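Side-chain contacts in uncharacterized protein (Bacteroides uniformis ATCC 8492, PDB 4Q68), which probably cleaves the amide bond between N-acetylmuramic acid and L-alanine in cell-wall fragments, as a highly specific amidase of the NlpC/P60 family: residues G28-V33 with T85-Y90; Y47-T52 with Q72-R77; I177-N182 with V188-I193. All coordinates share one frame; numbering follows the deposited sequence.

Interaction 1 (G28-V33 with T85-Y90); sequences GPEELV and TSRLHY. With NAG (2-acetamido-2-deoxy-beta-D-glucopyranose), chain B.
E30, in a loop, and R87, just after a 3-10 turn, face each other with their CA atoms 8.5 Å apart, so side chains alone bridge the gap. The motif is a side-on, two-nitrogen salt bridge between loops of the NlpC/P60-like fold. R87 NH2 gives a bond to E30 OE1 at 2.9 Å, reaching the syn lone pair, while R87 NE reaches E30 OE2 at 2.9 Å, from the syn side but 30° out of the carboxylate plane. Both oxygens stay near the guanidinium plane, although the two flat groups are turned 40° apart. E30 OE2 also bonds to Y76 OH, a second hold on the carboxylate, and R87 NH1 has E25 as a further carboxylate partner. With CG opposite the backbone N and a bend at chi3 (-56°), R87 brings NH1 to the sugar NAG, where it bonds to O4 at 2.7 Å. Replacing R87 by leucine would probably leave the E30 carboxylate without its charged mate and NAG O4 without this donor. H89 works alongside: its CE1 sits 3.4 Å above the guanidinium plane, and its ND1 makes a short hydrogen bond of 2.5 Å to NAG O3.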
loop_
_atom_site.group_PDB
_atom_site.type_symbol
_atom_site.label_atom_id
_atom_site.label_comp_id
_atom_site.label_asym_id
_atom_site.label_seq_id
_atom_site.Cartn_x
_atom_site.Cartn_y
_atom_site.Cartn_z
ATOM N N GLY A 28 21.697 8.860 -5.580
ATOM C CA GLY A 28 22.508 8.653 -4.399
ATOM C C GLY A 28 21.996 7.503 -3.557
ATOM O O GLY A 28 21.151 6.712 -4.006
ATOM N N PRO A 29 22.506 7.393 -2.320
ATOM C CA PRO A 29 22.127 6.271 -1.489
ATOM C C PRO A 29 20.660 6.323 -1.099
ATOM O O PRO A 29 20.070 7.392 -0.983
ATOM C CB PRO A 29 23.020 6.422 -0.252
ATOM C CG PRO A 29 23.385 7.847 -0.210
ATOM C CD PRO A 29 23.480 8.274 -1.641
ATOM N N GLU A 30 20.079 5.160 -0.867
ATOM C CA GLU A 30 18.736 5.075 -0.322
ATOM C C GLU A 30 18.753 5.612 1.104
ATOM O O GLU A 30 19.488 5.100 1.960
ATOM C CB GLU A 30 18.264 3.620 -0.315
ATOM C CG GLU A 30 16.843 3.418 0.225
ATOM C CD GLU A 30 15.717 3.826 -0.735
ATOM O OE1 GLU A 30 15.916 3.830 -1.969
ATOM O OE2 GLU A 30 14.593 4.085 -0.231
ATOM N N GLU A 31 17.954 6.651 1.328
ATOM C CA GLU A 31 17.786 7.296 2.634
ATOM C C GLU A 31 16.296 7.495 2.873
ATOM O O GLU A 31 15.509 7.443 1.938
ATOM C CB GLU A 31 18.493 8.659 2.666
ATOM C CG GLU A 31 20.000 8.561 2.436
ATOM C CD GLU A 31 20.747 9.873 2.563
ATOM O OE1 GLU A 31 20.116 10.950 2.497
ATOM O OE2 GLU A 31 21.986 9.804 2.696
ATOM N N LEU A 32 15.915 7.749 4.117
ATOM C CA LEU A 32 14.513 7.999 4.436
ATOM C C LEU A 32 14.091 9.357 3.889
ATOM O O LEU A 32 14.607 10.380 4.319
ATOM C CB LEU A 32 14.300 7.953 5.940
ATOM C CG LEU A 32 12.850 8.094 6.405
ATOM C CD1 LEU A 32 11.986 6.918 5.993
ATOM C CD2 LEU A 32 12.814 8.286 7.908
ATOM N N VAL A 33 13.154 9.358 2.949
ATOM C CA VAL A 33 12.637 10.567 2.329
ATOM C C VAL A 33 11.239 10.829 2.876
ATOM O O VAL A 33 10.359 9.979 2.808
ATOM C CB VAL A 33 12.594 10.415 0.793
ATOM C CG1 VAL A 33 11.916 11.602 0.124
ATOM C CG2 VAL A 33 14.005 10.221 0.231
ATOM N N THR A 85 16.989 -1.896 -2.497
ATOM C CA THR A 85 16.227 -3.126 -2.393
ATOM C C THR A 85 15.725 -3.445 -0.982
ATOM O O THR A 85 14.959 -4.393 -0.817
ATOM C CB THR A 85 16.996 -4.325 -2.960
ATOM O OG1 THR A 85 18.180 -4.564 -2.192
ATOM C CG2 THR A 85 17.397 -4.062 -4.412
ATOM N N SER A 86 16.131 -2.648 0.015
ATOM C CA SER A 86 15.561 -2.769 1.361
ATOM C C SER A 86 14.200 -2.088 1.486
ATOM O O SER A 86 13.478 -2.334 2.441
ATOM C CB SER A 86 16.512 -2.200 2.419
ATOM O OG SER A 86 16.665 -0.792 2.310
ATOM N N ARG A 87 13.860 -1.212 0.543
ATOM C CA ARG A 87 12.532 -0.605 0.516
ATOM C C ARG A 87 11.534 -1.678 0.103
ATOM O O ARG A 87 11.812 -2.479 -0.785
ATOM C CB ARG A 87 12.495 0.564 -0.470
ATOM C CG ARG A 87 11.425 1.574 -0.149
ATOM C CD ARG A 87 11.090 2.491 -1.290
ATOM N NE ARG A 87 12.263 3.195 -1.800
ATOM C CZ ARG A 87 12.314 3.772 -2.992
ATOM N NH1 ARG A 87 11.259 3.760 -3.793
ATOM N NH2 ARG A 87 13.433 4.360 -3.394
ATOM N N LEU A 88 10.364 -1.686 0.726
ATOM C CA LEU A 88 9.366 -2.729 0.489
ATOM C C LEU A 88 8.499 -2.380 -0.723
ATOM O O LEU A 88 7.322 -2.034 -0.626
ATOM C CB LEU A 88 8.549 -2.945 1.752
ATOM C CG LEU A 88 9.375 -3.523 2.894
ATOM C CD1 LEU A 88 8.742 -3.221 4.250
ATOM C CD2 LEU A 88 9.567 -5.018 2.722
ATOM N N HIS A 89 9.111 -2.519 -1.891
ATOM C CA HIS A 89 8.482 -2.146 -3.155
ATOM C C HIS A 89 7.215 -2.934 -3.455
ATOM O O HIS A 89 6.256 -2.377 -3.979
ATOM C CB HIS A 89 9.440 -2.373 -4.316
ATOM C CG HIS A 89 10.688 -1.572 -4.214
ATOM N ND1 HIS A 89 10.691 -0.210 -4.365
ATOM C CD2 HIS A 89 11.958 -1.935 -3.930
ATOM C CE1 HIS A 89 11.927 0.226 -4.215
ATOM N NE2 HIS A 89 12.715 -0.796 -3.943
ATOM N N TYR A 90 7.232 -4.231 -3.175
ATOM C CA TYR A 90 6.080 -5.070 -3.452
ATOM C C TYR A 90 5.145 -5.078 -2.256
ATOM O O TYR A 90 5.575 -5.327 -1.123
ATOM C CB TYR A 90 6.509 -6.483 -3.805
ATOM C CG TYR A 90 7.223 -6.613 -5.118
ATOM C CD1 TYR A 90 6.567 -6.357 -6.316
ATOM C CD2 TYR A 90 8.547 -7.037 -5.178
ATOM C CE1 TYR A 90 7.206 -6.517 -7.527
ATOM C CE2 TYR A 90 9.188 -7.215 -6.392
ATOM C CZ TYR A 90 8.507 -6.968 -7.565
ATOM O OH TYR A 90 9.093 -7.193 -8.789
HETATM C C1 NAG B . 5.414 1.502 -5.548
HETATM C C2 NAG B . 6.763 1.006 -6.048
HETATM C C3 NAG B . 7.879 1.341 -5.061
HETATM C C4 NAG B . 7.773 2.775 -4.551
HETATM C C5 NAG B . 6.347 3.142 -4.158
HETATM C C6 NAG B . 6.274 4.614 -3.773
HETATM C C7 NAG B . 6.778 -0.922 -7.570
HETATM C C8 NAG B . 6.785 -2.405 -7.736
HETATM N N2 NAG B . 6.739 -0.428 -6.329
HETATM O O1 NAG B . 4.479 1.308 -6.566
HETATM O O3 NAG B . 9.101 1.210 -5.742
HETATM O O4 NAG B . 8.656 2.990 -3.476
HETATM O O5 NAG B . 5.477 2.881 -5.239
HETATM O O6 NAG B . 6.661 5.421 -4.858
HETATM O O7 NAG B . 6.808 -0.232 -8.584
#

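Interaction 2 (Y47-T52 with Q72-R77); sequences YVLAET and QKIRYR
In the helix that presents L49 and A50 to I74, the carbonyl oxygen V48 O is gripped twice: T52 N reaches it at 2.9 Å as the ordinary helical bond, and T52 OG1 comes in at 2.8 Å from the opposite face of the carbonyl plane, tilted 34° from it. This holds the T52 hydroxyl against its own helix, where N10 of helix 2-12 is a further partner.

Between the helices the contact is apolar at its centre. I74 is a knob in the hole formed by E46, L49, A50 and L53 of helix 41-53. Its CG1 lies beside the backbone N, opposite the carbonyl carbon, and an extended chi2 of 160° pushes CD1 out against the neighbouring helix. There CD1 meets L49 CG at 3.7 Å and A50 CB at 3.8 Å, and it reaches the backbone as well, 3.5 Å from A50 N. The small methyl of A50 is consistent with so close an approach; the CA atoms of A50 and I74 are 7.2 Å apart. L49 passes across the same isoleucine at a slant, its CD2 near I74 CG1.

At one end the packing turns polar. R75 stretches out and then bends at chi3, bringing NH2 within 3.6 Å of Y47 CE1 with the ring and guanidinium planes 72° apart; no hydrogen bond joins the pair. Each has its polar mates elsewhere: R75 NH1 on V33 O, R75 NE in a salt bridge with E46, and Y47 OH with N35 N. The guanidinium is thus fixed from several directions in a buried place. The whole is a close helix-to-helix packing in the helical part of an NlpC/P60-type, papain-like fold, in which helix 41-53 is probably the one whose N-terminal end carries the nucleophilic cysteine, as in relatives.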
loop_
_atom_site.group_PDB
_atom_site.type_symbol
_atom_site.label_atom_id
_atom_site.label_comp_id
_atom_site.label_asym_id
_atom_site.label_seq_id
_atom_site.Cartn_x
_atom_site.Cartn_y
_atom_site.Cartn_z
ATOM N N TYR A 47 2.526 7.470 5.042
ATOM C CA TYR A 47 2.538 8.626 5.940
ATOM C C TYR A 47 1.360 8.588 6.910
ATOM O O TYR A 47 1.509 8.953 8.081
ATOM C CB TYR A 47 2.501 9.955 5.175
ATOM C CG TYR A 47 3.664 10.186 4.225
ATOM C CD1 TYR A 47 4.971 9.886 4.579
ATOM C CD2 TYR A 47 3.436 10.710 2.958
ATOM C CE1 TYR A 47 6.023 10.115 3.695
ATOM C CE2 TYR A 47 4.466 10.922 2.063
ATOM C CZ TYR A 47 5.764 10.620 2.427
ATOM O OH TYR A 47 6.823 10.798 1.553
ATOM N N VAL A 48 0.190 8.186 6.431
ATOM C CA VAL A 48 -0.978 8.119 7.291
ATOM C C VAL A 48 -0.787 7.063 8.380
ATOM O O VAL A 48 -1.066 7.306 9.562
ATOM C CB VAL A 48 -2.249 7.865 6.468
ATOM C CG1 VAL A 48 -3.435 7.607 7.372
ATOM C CG2 VAL A 48 -2.534 9.078 5.567
ATOM N N LEU A 49 -0.321 5.881 7.999
ATOM C CA LEU A 49 -0.070 4.820 8.963
ATOM C C LEU A 49 1.012 5.240 9.956
ATOM O O LEU A 49 0.879 5.014 11.160
ATOM C CB LEU A 49 0.319 3.535 8.222
ATOM C CG LEU A 49 0.613 2.307 9.089
ATOM C CD1 LEU A 49 -0.565 1.895 9.962
ATOM C CD2 LEU A 49 1.044 1.157 8.201
ATOM N N ALA A 50 2.085 5.859 9.474
ATOM C CA ALA A 50 3.179 6.296 10.374
ATOM C C ALA A 50 2.669 7.301 11.387
ATOM O O ALA A 50 2.991 7.213 12.564
ATOM C CB ALA A 50 4.318 6.877 9.576
ATOM N N GLU A 51 1.868 8.257 10.938
ATOM C CA GLU A 51 1.318 9.253 11.848
ATOM C C GLU A 51 0.394 8.613 12.872
ATOM O O GLU A 51 0.469 8.911 14.066
ATOM C CB GLU A 51 0.569 10.324 11.072
ATOM C CG GLU A 51 -0.084 11.379 11.959
ATOM C CD GLU A 51 -0.761 12.497 11.189
ATOM O OE1 GLU A 51 -0.813 12.463 9.941
ATOM O OE2 GLU A 51 -1.264 13.423 11.872
ATOM N N THR A 52 -0.470 7.716 12.410
ATOM C CA THR A 52 -1.447 7.127 13.310
ATOM C C THR A 52 -0.790 6.197 14.345
ATOM O O THR A 52 -1.251 6.109 15.491
ATOM C CB THR A 52 -2.580 6.432 12.542
ATOM O OG1 THR A 52 -3.045 7.284 11.487
ATOM C CG2 THR A 52 -3.758 6.162 13.448
ATOM N N GLN A 72 9.978 4.671 8.881
ATOM C CA GLN A 72 11.073 3.790 8.514
ATOM C C GLN A 72 10.705 2.319 8.729
ATOM O O GLN A 72 11.050 1.464 7.911
ATOM C CB GLN A 72 12.302 4.172 9.301
ATOM C CG GLN A 72 13.550 3.405 8.941
ATOM C CD GLN A 72 14.744 3.953 9.685
ATOM O OE1 GLN A 72 14.893 5.170 9.788
ATOM N NE2 GLN A 72 15.580 3.073 10.221
ATOM N N LYS A 73 10.015 2.026 9.826
ATOM C CA LYS A 73 9.653 0.638 10.086
ATOM C C LYS A 73 8.572 0.123 9.137
ATOM O O LYS A 73 8.516 -1.080 8.890
ATOM C CB LYS A 73 9.342 0.369 11.550
ATOM C CG LYS A 73 7.930 0.519 12.001
ATOM C CD LYS A 73 7.818 0.094 13.464
ATOM C CE LYS A 73 6.429 0.269 14.002
ATOM N NZ LYS A 73 6.338 -0.317 15.378
ATOM N N ILE A 74 7.764 1.013 8.572
ATOM C CA ILE A 74 6.758 0.675 7.575
ATOM C C ILE A 74 7.378 0.491 6.196
ATOM O O ILE A 74 7.010 -0.411 5.447
ATOM C CB ILE A 74 5.691 1.796 7.529
ATOM C CG1 ILE A 74 4.883 1.817 8.818
ATOM C CG2 ILE A 74 4.768 1.640 6.325
ATOM C CD1 ILE A 74 4.174 3.132 9.054
ATOM N N ARG A 75 8.287 1.381 5.829
ATOM C CA ARG A 75 8.752 1.465 4.454
ATOM C C ARG A 75 9.876 0.476 4.139
ATOM O O ARG A 75 10.017 0.069 2.977
ATOM C CB ARG A 75 9.197 2.905 4.148
ATOM C CG ARG A 75 9.799 3.079 2.767
ATOM C CD ARG A 75 10.016 4.531 2.413
ATOM N NE ARG A 75 8.757 5.245 2.297
ATOM C CZ ARG A 75 8.647 6.566 2.334
ATOM N NH1 ARG A 75 9.725 7.334 2.451
ATOM N NH2 ARG A 75 7.431 7.110 2.264
ATOM N N TYR A 76 10.673 0.111 5.145
ATOM C CA TYR A 76 11.850 -0.725 4.970
ATOM C C TYR A 76 11.679 -2.056 5.670
ATOM O O TYR A 76 11.063 -2.164 6.731
ATOM C CB TYR A 76 13.103 -0.002 5.493
ATOM C CG TYR A 76 13.388 1.219 4.662
ATOM C CD1 TYR A 76 14.073 1.115 3.464
ATOM C CD2 TYR A 76 12.932 2.475 5.044
ATOM C CE1 TYR A 76 14.284 2.215 2.655
ATOM C CE2 TYR A 76 13.142 3.581 4.251
ATOM C CZ TYR A 76 13.826 3.455 3.065
ATOM O OH TYR A 76 14.012 4.567 2.278
ATOM N N ARG A 77 12.294 -3.080 5.084
ATOM C CA ARG A 77 12.252 -4.436 5.616
ATOM C C ARG A 77 12.833 -4.461 7.030
ATOM O O ARG A 77 14.020 -4.154 7.230
ATOM C CB ARG A 77 13.041 -5.340 4.676
ATOM C CG ARG A 77 13.064 -6.829 5.023
ATOM C CD ARG A 77 13.760 -7.669 3.915
ATOM N NE ARG A 77 12.984 -7.608 2.674
ATOM C CZ ARG A 77 13.265 -6.862 1.603
ATOM N NH1 ARG A 77 14.386 -6.150 1.531
ATOM N NH2 ARG A 77 12.425 -6.830 0.579
#

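Interaction 3 (I177-N182 with V188-I193); sequences IAITTN and VAHMGI. With NA (sodium ion), chain C.
A beta hairpin, strand 176-181 turning back into strand 188-197, brings I177 to G192 and I179 to A189 and H190 in the main sheet of the amidase. At the far end I177 N bonds to G192 O at 2.9 Å, and G192 N answers to I177 O at 3.0 Å. Nearer the turn the register shifts: I179 N bonds to H190 O at 2.8 Å, but I179 O takes A189 N at 2.9 Å, almost straight along its C=O direction. With A189 at phi/psi -113°/-20°, this is consistent with a classic beta bulge, and H190 N is left buried with no partner in the model. I179 and H190 share a face, lying side by side and pointing the same way, with CD1 of I179 4.0 Å from H190 CB. On the other face A178 CB rests against V188 CG1. T181 turns OG1 away from its backbone N (chi1 180°), which sets CG2 against V188, and its CB packs on A189 CB; T181 O binds the sodium ion at 2.5 Å with carbonyls of T183 and L186 and three waters. In one conformer H190 NE2 bonds to H205 ND1 and the side chain touches C41, consistent with the Cys-His-His triad of NlpC/P60 relatives.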
loop_
_atom_site.group_PDB
_atom_site.type_symbol
_atom_site.label_atom_id
_atom_site.label_comp_id
_atom_site.label_asym_id
_atom_site.label_seq_id
_atom_site.Cartn_x
_atom_site.Cartn_y
_atom_site.Cartn_z
ATOM N N ILE A 177 -6.509 -0.535 2.005
ATOM C CA ILE A 177 -6.972 -1.304 0.871
ATOM C C ILE A 177 -5.832 -1.399 -0.135
ATOM O O ILE A 177 -5.292 -0.381 -0.557
ATOM C CB ILE A 177 -8.177 -0.613 0.213
ATOM C CG1 ILE A 177 -9.322 -0.373 1.219
ATOM C CG2 ILE A 177 -8.642 -1.396 -1.010
ATOM C CD1 ILE A 177 -9.847 -1.624 1.909
ATOM N N ALA A 178 -5.479 -2.620 -0.521
ATOM C CA ALA A 178 -4.502 -2.888 -1.572
ATOM C C ALA A 178 -5.244 -3.547 -2.725
ATOM O O ALA A 178 -5.874 -4.590 -2.545
ATOM C CB ALA A 178 -3.391 -3.793 -1.054
ATOM N N ILE A 179 -5.214 -2.923 -3.890
ATOM C CA ILE A 179 -5.968 -3.397 -5.040
ATOM C C ILE A 179 -5.113 -4.385 -5.830
ATOM O O ILE A 179 -4.039 -4.043 -6.302
ATOM C CB ILE A 179 -6.423 -2.230 -5.924
ATOM C CG1 ILE A 179 -7.352 -1.309 -5.116
ATOM C CG2 ILE A 179 -7.099 -2.761 -7.178
ATOM C CD1 ILE A 179 -7.890 -0.111 -5.861
ATOM N N THR A 180 -5.597 -5.617 -5.939
ATOM C CA THR A 180 -4.893 -6.680 -6.616
ATOM C C THR A 180 -5.053 -6.525 -8.132
ATOM O O THR A 180 -6.023 -5.937 -8.605
ATOM C CB THR A 180 -5.389 -8.059 -6.126
ATOM O OG1 THR A 180 -6.798 -8.189 -6.327
ATOM C CG2 THR A 180 -5.133 -8.224 -4.644
ATOM N N THR A 181 -4.084 -7.037 -8.888
ATOM C CA THR A 181 -4.014 -6.807 -10.318
ATOM C C THR A 181 -3.611 -8.045 -11.099
ATOM O O THR A 181 -2.801 -8.840 -10.649
ATOM C CB THR A 181 -3.050 -5.661 -10.634
ATOM O OG1 THR A 181 -3.022 -5.492 -12.053
ATOM C CG2 THR A 181 -1.635 -5.922 -10.118
ATOM N N ASN A 182 -4.153 -8.159 -12.310
ATOM C CA ASN A 182 -3.762 -9.223 -13.226
ATOM C C ASN A 182 -2.554 -8.878 -14.103
ATOM O O ASN A 182 -2.180 -9.663 -14.953
ATOM C CB ASN A 182 -4.948 -9.736 -14.057
ATOM C CG ASN A 182 -5.518 -8.701 -14.983
ATOM O OD1 ASN A 182 -4.851 -7.751 -15.372
ATOM N ND2 ASN A 182 -6.770 -8.897 -15.365
ATOM N N VAL A 188 -0.066 -6.115 -6.688
ATOM C CA VAL A 188 -0.915 -4.997 -6.286
ATOM C C VAL A 188 -0.586 -3.799 -7.155
ATOM O O VAL A 188 0.578 -3.549 -7.453
ATOM C CB VAL A 188 -0.689 -4.671 -4.794
ATOM C CG1 VAL A 188 -1.244 -3.305 -4.409
ATOM C CG2 VAL A 188 -1.269 -5.755 -3.924
ATOM N N ALA A 189 -1.624 -3.059 -7.553
ATOM C CA ALA A 189 -1.486 -1.905 -8.444
ATOM C C ALA A 189 -1.794 -0.558 -7.802
ATOM O O ALA A 189 -1.405 0.455 -8.353
ATOM C CB ALA A 189 -2.381 -2.067 -9.651
ATOM N N HIS A 190 -2.523 -0.512 -6.690
ATOM C CA HIS A 190 -3.005 0.759 -6.134
ATOM C C HIS A 190 -3.364 0.506 -4.678
ATOM O O HIS A 190 -3.587 -0.636 -4.282
ATOM C CB HIS A 190 -4.230 1.237 -6.931
ATOM C CG HIS A 190 -4.563 2.678 -6.747
ATOM N ND1 HIS A 190 -3.845 3.683 -7.353
ATOM C CD2 HIS A 190 -5.548 3.277 -6.047
ATOM C CE1 HIS A 190 -4.375 4.845 -7.022
ATOM N NE2 HIS A 190 -5.410 4.625 -6.239
HETATM N N MSE A 191 -3.396 1.579 -3.890
HETATM C CA MSE A 191 -3.767 1.503 -2.478
HETATM C C MSE A 191 -4.577 2.718 -2.073
HETATM O O MSE A 191 -4.532 3.759 -2.732
HETATM C CB MSE A 191 -2.527 1.495 -1.583
HETATM C CG MSE A 191 -1.498 0.465 -1.930
HETATM SE SE MSE A 191 -0.091 0.383 -0.597
HETATM C CE MSE A 191 -1.008 -0.584 0.784
ATOM N N GLY A 192 -5.311 2.584 -0.977
ATOM C CA GLY A 192 -5.991 3.698 -0.377
ATOM C C GLY A 192 -6.526 3.314 0.995
ATOM O O GLY A 192 -6.197 2.265 1.532
ATOM N N ILE A 193 -7.345 4.206 1.550
ATOM C CA ILE A 193 -7.908 4.067 2.888
ATOM C C ILE A 193 -9.435 3.982 2.778
ATOM O O ILE A 193 -10.062 4.807 2.106
ATOM C CB ILE A 193 -7.498 5.287 3.759
ATOM C CG1 ILE A 193 -5.973 5.447 3.806
ATOM C CG2 ILE A 193 -8.081 5.180 5.156
ATOM C CD1 ILE A 193 -5.252 4.289 4.440
HETATM NA NA NA C . -0.629 -10.001 -11.123
HETATM O O HOH W 1 1.234 -11.656 -11.016
HETATM O O HOH W 2 -1.740 -11.747 -12.353
HETATM O O HOH W 3 -1.138 -11.392 -9.217
#

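From the N terminus, the loop after helix 2-12 supplies the first half of interaction 1, and the chain must run through helices 41-53 and 64-75 before 85-90 closes it. Interaction 2 pairs those two helices and so falls wholly within that span. The two contacts touch: R75, the last residue of helix 64-75, and Y76 just after it reach V33 and E30, tying the loop to the helix pair. Interaction 3 comes later as a short hairpin closed over five residues, in series with both, its centre about 20 and 17 Å from the centres of interactions 1 and 2. Helix 41-53 links interactions 2 and 3, since M191 of the hairpin packs on its T42 and V45.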